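Local coordinates for protein ATP-dependent kinase YFH7 (Saccharomyces cerevisiae, PDB 2GA8) that acts as an ATP-dependent kinase of the P-loop type that could take part in assembling the endoplasmic reticulum membrane, at residues Leu29-Pro33 / Leu331-Ile337; Ile48-His53 / Asp151-Ala156; Leu226-Gln232 / Lys258-Ile262. All coordinates share one frame; numbering follows the deposited sequence.

Contact 1 (Leu29-Pro33 / Leu331-Ile337)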
loop_
_atom_site.group_PDB
_atom_site.type_symbol
_atom_site.label_atom_id
_atom_site.label_comp_id
_atom_site.label_asym_id
_atom_site.label_seq_id
_atom_site.Cartn_x
_atom_site.Cartn_y
_atom_site.Cartn_z
ATOM N N LEU A 29 -3.872 1.586 7.481
ATOM C CA LEU A 29 -5.115 2.324 7.639
ATOM C C LEU A 29 -6.158 1.595 6.798
ATOM O O LEU A 29 -6.057 1.551 5.570
ATOM C CB LEU A 29 -4.962 3.766 7.144
ATOM C CG LEU A 29 -6.250 4.597 7.179
ATOM C CD1 LEU A 29 -6.801 4.639 8.603
ATOM C CD2 LEU A 29 -5.962 6.012 6.668
ATOM N N VAL A 30 -7.144 1.010 7.468
ATOM C CA VAL A 30 -8.208 0.277 6.794
ATOM C C VAL A 30 -9.561 0.954 6.964
ATOM O O VAL A 30 -9.879 1.485 8.027
ATOM C CB VAL A 30 -8.331 -1.174 7.343
ATOM C CG1 VAL A 30 -9.644 -1.809 6.882
ATOM C CG2 VAL A 30 -7.155 -2.013 6.866
ATOM N N GLY A 31 -10.352 0.917 5.901
ATOM C CA GLY A 31 -11.680 1.495 5.943
ATOM C C GLY A 31 -12.439 1.011 4.726
ATOM O O GLY A 31 -11.828 0.712 3.699
ATOM N N SER A 32 -13.761 0.919 4.830
ATOM C CA SER A 32 -14.563 0.476 3.695
ATOM C C SER A 32 -14.685 1.627 2.691
ATOM O O SER A 32 -14.230 2.738 2.956
ATOM C CB SER A 32 -15.947 0.011 4.176
ATOM O OG SER A 32 -16.569 0.986 4.993
ATOM N N PRO A 33 -15.278 1.369 1.515
ATOM C CA PRO A 33 -15.423 2.428 0.512
ATOM C C PRO A 33 -16.086 3.686 1.075
ATOM O O PRO A 33 -17.093 3.603 1.778
ATOM C CB PRO A 33 -16.271 1.761 -0.568
ATOM C CG PRO A 33 -15.824 0.332 -0.495
ATOM C CD PRO A 33 -15.785 0.083 0.996
ATOM N N LEU A 331 -19.581 -5.467 0.103
ATOM C CA LEU A 331 -18.223 -5.028 -0.222
ATOM C C LEU A 331 -18.204 -3.501 -0.159
ATOM O O LEU A 331 -17.151 -2.880 0.002
ATOM C CB LEU A 331 -17.827 -5.478 -1.630
ATOM C CG LEU A 331 -17.656 -6.970 -1.903
ATOM C CD1 LEU A 331 -17.442 -7.182 -3.398
ATOM C CD2 LEU A 331 -16.483 -7.518 -1.100
ATOM N N LEU A 332 -19.389 -2.906 -0.287
ATOM C CA LEU A 332 -19.539 -1.457 -0.256
ATOM C C LEU A 332 -19.885 -0.895 1.117
ATOM O O LEU A 332 -19.340 0.133 1.519
ATOM C CB LEU A 332 -20.619 -1.010 -1.252
ATOM C CG LEU A 332 -20.348 -1.151 -2.751
ATOM C CD1 LEU A 332 -21.577 -0.692 -3.529
ATOM C CD2 LEU A 332 -19.129 -0.322 -3.145
ATOM N N ASN A 333 -20.783 -1.563 1.836
ATOM C CA ASN A 333 -21.205 -1.080 3.150
ATOM C C ASN A 333 -20.243 -1.426 4.283
ATOM O O ASN A 333 -20.448 -1.010 5.424
ATOM C CB ASN A 333 -22.616 -1.584 3.489
ATOM C CG ASN A 333 -22.728 -3.100 3.451
ATOM O OD1 ASN A 333 -21.866 -3.811 3.959
ATOM N ND2 ASN A 333 -23.807 -3.596 2.858
ATOM N N GLY A 334 -19.200 -2.187 3.966
ATOM C CA GLY A 334 -18.212 -2.540 4.968
ATOM C C GLY A 334 -18.483 -3.773 5.810
ATOM O O GLY A 334 -17.656 -4.132 6.643
ATOM N N ARG A 335 -19.627 -4.424 5.611
ATOM C CA ARG A 335 -19.941 -5.621 6.387
ATOM C C ARG A 335 -18.928 -6.742 6.170
ATOM O O ARG A 335 -18.572 -7.450 7.108
ATOM C CB ARG A 335 -21.338 -6.146 6.042
ATOM C CG ARG A 335 -22.482 -5.350 6.646
ATOM C CD ARG A 335 -23.801 -6.095 6.457
ATOM N NE ARG A 335 -24.938 -5.383 7.032
ATOM C CZ ARG A 335 -26.168 -5.881 7.110
ATOM N NH1 ARG A 335 -26.423 -7.099 6.650
ATOM N NH2 ARG A 335 -27.147 -5.162 7.646
ATOM N N ASP A 336 -18.476 -6.919 4.935
ATOM C CA ASP A 336 -17.512 -7.974 4.647
ATOM C C ASP A 336 -16.194 -7.719 5.376
ATOM O O ASP A 336 -15.629 -8.627 5.990
ATOM C CB ASP A 336 -17.275 -8.080 3.143
ATOM C CG ASP A 336 -16.516 -9.330 2.766
ATOM O OD1 ASP A 336 -17.021 -10.438 3.044
ATOM O OD2 ASP A 336 -15.415 -9.207 2.196
ATOM N N ILE A 337 -15.709 -6.482 5.316
ATOM C CA ILE A 337 -14.466 -6.131 5.991
ATOM C C ILE A 337 -14.572 -6.366 7.502
ATOM O O ILE A 337 -13.649 -6.893 8.118
ATOM C CB ILE A 337 -14.083 -4.654 5.711
ATOM C CG1 ILE A 337 -13.561 -4.526 4.274
ATOM C CG2 ILE A 337 -13.022 -4.177 6.700
ATOM C CD1 ILE A 337 -13.458 -3.084 3.786
HETATM O O HOH W 1 -18.393 1.898 3.278
#
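Apolar contact begins where Ile337, in the first turn of helix 335-339, meets Val30 and Ser32. Ile337 CD1 reaches Ser32 CA at 3.7 Å, while CG2, the branch anti to the backbone N of Ile337, passes Val30 CG1 at 4.1 Å. The two side chains slide past each other in opposite directions. Further along, Pro33 CG touches Leu332 CD2, and the same ring lies against the turn before the helix, where Pro33 CD makes a van der Waals contact with a backbone carbonyl, 3.4 Å from Leu331 O. Ser32 CB packs on Gly334 CA at 3.5 Å. Gly334 holds the N-cap position with a positive phi of 87°, and a side chain there would run into both Ser32 OG and the preceding carbonyl. Gly31, Ser32 and Pro33 open the P-loop (Walker A) that follows strand 25-30 and, by similarity, binds ATP; the contact thus sets the start of this loop against a turn almost 300 residues later in the chain. No direct hydrogen bond crosses it. Polar contact instead runs through one water, which accepts from Ser32 OG at 2.7 Å and donates to Pro33 O and Leu332 O. Within the 331-337 turn, Asn333 OD1 accepts from Arg335 N at 2.8 Å in the carbonyl plane, an Asx turn leading into the helix. On the P-loop side, Lys37 NZ donates to Gly31 O and, weakly, to Ser32 O.

Contact 2 (Ile48-His53 / Asp151-Ala156)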
loop_
_atom_site.group_PDB
_atom_site.type_symbol
_atom_site.label_atom_id
_atom_site.label_comp_id
_atom_site.label_asym_id
_atom_site.label_seq_id
_atom_site.Cartn_x
_atom_site.Cartn_y
_atom_site.Cartn_z
ATOM N N ILE A 48 3.312 15.155 8.335
ATOM C CA ILE A 48 4.628 14.681 8.742
ATOM C C ILE A 48 5.741 15.308 7.911
ATOM O O ILE A 48 6.739 15.783 8.458
ATOM C CB ILE A 48 4.710 13.140 8.652
ATOM C CG1 ILE A 48 3.764 12.522 9.694
ATOM C CG2 ILE A 48 6.149 12.675 8.885
ATOM C CD1 ILE A 48 3.583 11.006 9.576
ATOM N N ASN A 49 5.578 15.316 6.594
ATOM C CA ASN A 49 6.606 15.892 5.739
ATOM C C ASN A 49 6.772 17.385 5.985
ATOM O O ASN A 49 7.885 17.901 5.931
ATOM C CB ASN A 49 6.296 15.620 4.267
ATOM C CG ASN A 49 6.484 14.161 3.906
ATOM O OD1 ASN A 49 7.403 13.510 4.404
ATOM N ND2 ASN A 49 5.630 13.646 3.029
ATOM N N GLU A 50 5.670 18.074 6.264
ATOM C CA GLU A 50 5.737 19.510 6.534
ATOM C C GLU A 50 6.532 19.781 7.807
ATOM O O GLU A 50 7.352 20.702 7.854
ATOM C CB GLU A 50 4.330 20.096 6.649
ATOM C CG GLU A 50 3.690 20.363 5.299
ATOM C CD GLU A 50 2.235 20.776 5.408
ATOM O OE1 GLU A 50 1.912 21.593 6.298
ATOM O OE2 GLU A 50 1.416 20.289 4.594
ATOM N N LYS A 51 6.291 18.975 8.839
ATOM C CA LYS A 51 7.011 19.127 10.094
ATOM C C LYS A 51 8.499 18.922 9.848
ATOM O O LYS A 51 9.338 19.641 10.399
ATOM C CB LYS A 51 6.531 18.098 11.119
ATOM C CG LYS A 51 5.155 18.364 11.696
ATOM C CD LYS A 51 4.700 17.179 12.536
ATOM C CE LYS A 51 3.429 17.484 13.310
ATOM N NZ LYS A 51 3.652 18.544 14.336
ATOM N N TYR A 52 8.829 17.936 9.019
ATOM C CA TYR A 52 10.228 17.665 8.731
ATOM C C TYR A 52 10.872 18.816 7.963
ATOM O O TYR A 52 12.010 19.194 8.234
ATOM C CB TYR A 52 10.375 16.373 7.924
ATOM C CG TYR A 52 11.815 15.945 7.760
ATOM C CD1 TYR A 52 12.611 15.678 8.873
ATOM C CD2 TYR A 52 12.389 15.821 6.494
ATOM C CE1 TYR A 52 13.943 15.300 8.735
ATOM C CE2 TYR A 52 13.725 15.445 6.343
ATOM C CZ TYR A 52 14.491 15.187 7.466
ATOM O OH TYR A 52 15.802 14.815 7.324
ATOM N N HIS A 53 10.141 19.374 7.004
ATOM C CA HIS A 53 10.670 20.479 6.212
ATOM C C HIS A 53 10.927 21.688 7.105
ATOM O O HIS A 53 11.926 22.391 6.945
ATOM C CB HIS A 53 9.690 20.825 5.088
ATOM C CG HIS A 53 9.518 19.728 4.084
ATOM N ND1 HIS A 53 8.387 19.599 3.305
ATOM C CD2 HIS A 53 10.334 18.706 3.730
ATOM C CE1 HIS A 53 8.513 18.546 2.517
ATOM N NE2 HIS A 53 9.686 17.986 2.756
ATOM N N ASP A 151 12.513 20.992 1.315
ATOM C CA ASP A 151 11.183 20.855 0.734
ATOM C C ASP A 151 11.161 19.707 -0.268
ATOM O O ASP A 151 10.098 19.202 -0.629
ATOM C CB ASP A 151 10.775 22.153 0.031
ATOM C CG ASP A 151 10.889 23.368 0.933
ATOM O OD1 ASP A 151 10.268 23.366 2.018
ATOM O OD2 ASP A 151 11.598 24.326 0.555
ATOM N N SER A 152 12.345 19.301 -0.713
ATOM C CA SER A 152 12.475 18.217 -1.679
ATOM C C SER A 152 12.563 16.845 -1.013
ATOM O O SER A 152 12.188 15.835 -1.608
ATOM C CB SER A 152 13.714 18.444 -2.548
ATOM O OG SER A 152 13.911 17.362 -3.443
ATOM N N ILE A 153 13.059 16.807 0.219
ATOM C CA ILE A 153 13.188 15.546 0.935
ATOM C C ILE A 153 11.954 15.241 1.773
ATOM O O ILE A 153 11.604 15.996 2.681
ATOM C CB ILE A 153 14.424 15.551 1.861
ATOM C CG1 ILE A 153 15.697 15.718 1.030
ATOM C CG2 ILE A 153 14.485 14.262 2.667
ATOM C CD1 ILE A 153 15.933 14.606 0.027
ATOM N N ASN A 154 11.295 14.131 1.456
ATOM C CA ASN A 154 10.114 13.709 2.193
ATOM C C ASN A 154 10.415 12.417 2.925
ATOM O O ASN A 154 11.037 11.511 2.368
ATOM C CB ASN A 154 8.935 13.510 1.242
ATOM C CG ASN A 154 8.516 14.798 0.576
ATOM O OD1 ASN A 154 8.319 15.808 1.242
ATOM N ND2 ASN A 154 8.380 14.772 -0.745
ATOM N N ILE A 155 9.981 12.330 4.176
ATOM C CA ILE A 155 10.237 11.130 4.953
ATOM C C ILE A 155 9.026 10.214 5.048
ATOM O O ILE A 155 9.129 9.092 5.535
ATOM C CB ILE A 155 10.724 11.474 6.378
ATOM C CG1 ILE A 155 9.721 12.389 7.084
ATOM C CG2 ILE A 155 12.103 12.132 6.302
ATOM C CD1 ILE A 155 10.003 12.574 8.571
ATOM N N ALA A 156 7.879 10.688 4.580
ATOM C CA ALA A 156 6.667 9.875 4.626
ATOM C C ALA A 156 6.098 9.710 3.225
ATOM O O ALA A 156 6.099 10.647 2.425
ATOM C CB ALA A 156 5.632 10.524 5.545
HETATM O O HOH W 2 12.667 23.530 4.408
#
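This is a helix-to-loop contact at one edge of the P-loop kinase core: one face of helix 47-58 lies on the segment 151-156 that leads into the outermost strand 156-160 of the parallel sheet. Asn49 is the main polar link. Asn49 OD1 accepts from Ala156 N at 2.9 Å, in the carbonyl plane and on a lone pair, and takes a second, weak bond from Ile155 N. Its ND2 returns a nearly straight bond (171°) to Ala156 O, which lies in the amide plane, so both ends of the amide are used and its flip is fixed. An alanine here would remove that amide and would probably leave the backbone N and O of Ala156 without these buried partners.

Apolar contacts flank this grip. Ile48 CG2 packs on Ile155 CD1 and Ala156 CB. With its ring anti to the backbone N (chi1 -172°), Tyr52 swings over Ile155, whose CG2 stands 3.8 Å from the Tyr52 ring centroid in a CH-pi contact, while the hydroxyl of Tyr52 bonds to Ser227. At the other end of the segment His53 lies between two backbones, with its own helix's Asn49 O over one face. Asp151 CA covers the opposite face, 3.7 Å from the His53 centroid, and His53 NE2 donates to Ile153 O at 2.8 Å, in the ring plane but above the plane of that carbonyl.

Contact 3 (Leu226-Gln232 / Lys258-Ile262)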
loop_
_atom_site.group_PDB
_atom_site.type_symbol
_atom_site.label_atom_id
_atom_site.label_comp_id
_atom_site.label_asym_id
_atom_site.label_seq_id
_atom_site.Cartn_x
_atom_site.Cartn_y
_atom_site.Cartn_z
ATOM N N LEU A 226 16.625 10.716 12.802
ATOM C CA LEU A 226 16.376 10.159 11.483
ATOM C C LEU A 226 17.293 10.774 10.424
ATOM O O LEU A 226 17.771 10.077 9.526
ATOM C CB LEU A 226 14.901 10.345 11.096
ATOM C CG LEU A 226 14.358 11.721 10.721
ATOM C CD1 LEU A 226 14.733 12.049 9.277
ATOM C CD2 LEU A 226 12.839 11.714 10.874
ATOM N N SER A 227 17.549 12.073 10.547
ATOM C CA SER A 227 18.393 12.790 9.595
ATOM C C SER A 227 19.815 12.256 9.531
ATOM O O SER A 227 20.450 12.302 8.483
ATOM C CB SER A 227 18.435 14.285 9.937
ATOM O OG SER A 227 17.169 14.889 9.752
ATOM N N LYS A 228 20.305 11.740 10.652
ATOM C CA LYS A 228 21.663 11.214 10.722
ATOM C C LYS A 228 21.748 9.715 10.450
ATOM O O LYS A 228 22.831 9.142 10.507
ATOM C CB LYS A 228 22.262 11.489 12.106
ATOM C CG LYS A 228 22.381 12.960 12.481
ATOM C CD LYS A 228 23.322 13.694 11.542
ATOM C CE LYS A 228 23.576 15.119 12.011
ATOM N NZ LYS A 228 24.377 15.881 11.015
ATOM N N THR A 229 20.622 9.081 10.137
ATOM C CA THR A 229 20.627 7.638 9.928
ATOM C C THR A 229 20.083 7.100 8.605
ATOM O O THR A 229 19.715 5.924 8.520
ATOM C CB THR A 229 19.894 6.935 11.088
ATOM O OG1 THR A 229 18.583 7.494 11.236
ATOM C CG2 THR A 229 20.668 7.123 12.392
ATOM N N PHE A 230 20.024 7.948 7.585
ATOM C CA PHE A 230 19.573 7.512 6.272
ATOM C C PHE A 230 20.662 6.561 5.787
ATOM O O PHE A 230 21.837 6.734 6.133
ATOM C CB PHE A 230 19.458 8.704 5.317
ATOM C CG PHE A 230 18.290 9.608 5.600
ATOM C CD1 PHE A 230 16.981 9.143 5.464
ATOM C CD2 PHE A 230 18.496 10.939 5.960
ATOM C CE1 PHE A 230 15.896 9.992 5.678
ATOM C CE2 PHE A 230 17.417 11.796 6.175
ATOM C CZ PHE A 230 16.113 11.323 6.034
ATOM N N SER A 231 20.287 5.563 4.993
ATOM C CA SER A 231 21.259 4.592 4.504
ATOM C C SER A 231 21.353 4.496 2.983
ATOM O O SER A 231 20.341 4.406 2.286
ATOM C CB SER A 231 20.941 3.207 5.069
ATOM O OG SER A 231 21.841 2.239 4.556
ATOM N N GLN A 232 22.582 4.497 2.478
ATOM C CA GLN A 232 22.817 4.400 1.044
ATOM C C GLN A 232 22.467 3.003 0.520
ATOM O O GLN A 232 22.338 2.803 -0.685
ATOM C CB GLN A 232 24.288 4.709 0.745
ATOM C CG GLN A 232 24.610 4.900 -0.727
ATOM C CD GLN A 232 23.826 6.043 -1.349
ATOM O OE1 GLN A 232 23.779 7.147 -0.804
ATOM N NE2 GLN A 232 23.213 5.785 -2.498
ATOM N N LYS A 258 15.272 5.721 0.031
ATOM C CA LYS A 258 16.046 5.629 1.262
ATOM C C LYS A 258 15.585 6.712 2.241
ATOM O O LYS A 258 15.767 6.583 3.449
ATOM C CB LYS A 258 17.542 5.808 0.976
ATOM C CG LYS A 258 17.906 7.168 0.371
ATOM C CD LYS A 258 19.421 7.355 0.235
ATOM C CE LYS A 258 20.032 6.356 -0.742
ATOM N NZ LYS A 258 19.516 6.522 -2.129
ATOM N N PHE A 259 14.976 7.774 1.723
ATOM C CA PHE A 259 14.521 8.861 2.588
ATOM C C PHE A 259 13.177 8.588 3.240
ATOM O O PHE A 259 12.813 9.242 4.214
ATOM C CB PHE A 259 14.468 10.171 1.802
ATOM C CG PHE A 259 15.809 10.621 1.314
ATOM C CD1 PHE A 259 16.791 11.013 2.216
ATOM C CD2 PHE A 259 16.113 10.601 -0.043
ATOM C CE1 PHE A 259 18.062 11.375 1.776
ATOM C CE2 PHE A 259 17.376 10.959 -0.492
ATOM C CZ PHE A 259 18.353 11.346 0.421
ATOM N N THR A 260 12.445 7.616 2.706
ATOM C CA THR A 260 11.143 7.266 3.259
ATOM C C THR A 260 11.328 6.451 4.538
ATOM O O THR A 260 11.736 5.289 4.489
ATOM C CB THR A 260 10.324 6.433 2.263
ATOM O OG1 THR A 260 10.332 7.073 0.976
ATOM C CG2 THR A 260 8.893 6.301 2.748
ATOM N N ARG A 261 11.019 7.060 5.680
ATOM C CA ARG A 261 11.166 6.385 6.964
ATOM C C ARG A 261 9.811 6.027 7.576
ATOM O O ARG A 261 9.736 5.376 8.616
ATOM C CB ARG A 261 11.967 7.272 7.921
ATOM C CG ARG A 261 13.307 7.727 7.350
ATOM C CD ARG A 261 14.264 6.554 7.104
ATOM N NE ARG A 261 14.883 6.071 8.338
ATOM C CZ ARG A 261 15.894 6.680 8.960
ATOM N NH1 ARG A 261 16.415 7.794 8.457
ATOM N NH2 ARG A 261 16.366 6.190 10.100
ATOM N N ILE A 262 8.747 6.473 6.918
ATOM C CA ILE A 262 7.384 6.211 7.356
ATOM C C ILE A 262 6.581 5.845 6.112
ATOM O O ILE A 262 6.546 6.604 5.145
ATOM C CB ILE A 262 6.759 7.465 8.016
ATOM C CG1 ILE A 262 7.479 7.770 9.329
ATOM C CG2 ILE A 262 5.272 7.254 8.259
ATOM C CD1 ILE A 262 7.161 9.132 9.891
#
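The backbones of 226-232 and 258-262 run well apart, 6.2 Å between the CA atoms of Ser231 and Lys258 and 7.9 Å between those of Leu226 and Arg261, so that each contact has a side chain on at least one side. Arg261 reaches across the gap. Its chain, bent at chi2 and chi3, folds back so that the guanidinium meets the end of helix 222-227. Arg261 NH2 donates almost straight (174°) to Thr229 OG1 at 2.8 Å, in the guanidinium plane. Arg261 NH1 donates to Leu226 O at 2.9 Å, tilted from that plane. The same carbonyl oxygen also accepts from Thr229 N, the two donors arriving from opposite faces of its plane. Leu226 CB lies over one face of the guanidinium, and NE bonds to Tyr23 O, so all three nitrogens of the group have partners.

Phe230 is enclosed between the two segments. The edge of Phe259 points at its face in a T-shaped pair, centroids 5.0 Å apart and planes at 71°, with Phe259 CD1 over the ring centre. Leu226 O lies over the opposite face, and Lys258 O stands at the edge. Beyond the rings, the chain of Lys258, bent at chi3 and chi4, curls along Ser231 O, with CB 3.4 Å from that oxygen, and its CE touches Gln232 NE2.

The contact thus ties the helix end and the short strand 230-231, which pairs in parallel with strand 65-66, to the loop entering strand 262-267 of the central sheet. Helix 47-58 packs on the same cluster through Tyr52, which touches both Leu226 and Phe230.

How the contacts relate
Contacts 2 and 3 form one continuous region: their centres lie 12 Å apart, and they share a probable backbone hydrogen bond from Arg261 N to Ile155 O (2.8 Å) as well as the hydroxyl link between Tyr52 and Ser227. They follow one another in sequence, and both fall within the span that contact 1 closes. Contact 1 stands apart, its centre 31 Å from that of contact 2 and 34 Å from that of contact 3, with nearest atoms about 11 Å away in each case. It alone includes residues of the ATP site, inferred by similarity. What connects the three is the central parallel sheet, whose strands 25-30, 156-160 and 262-267 each adjoin a contact.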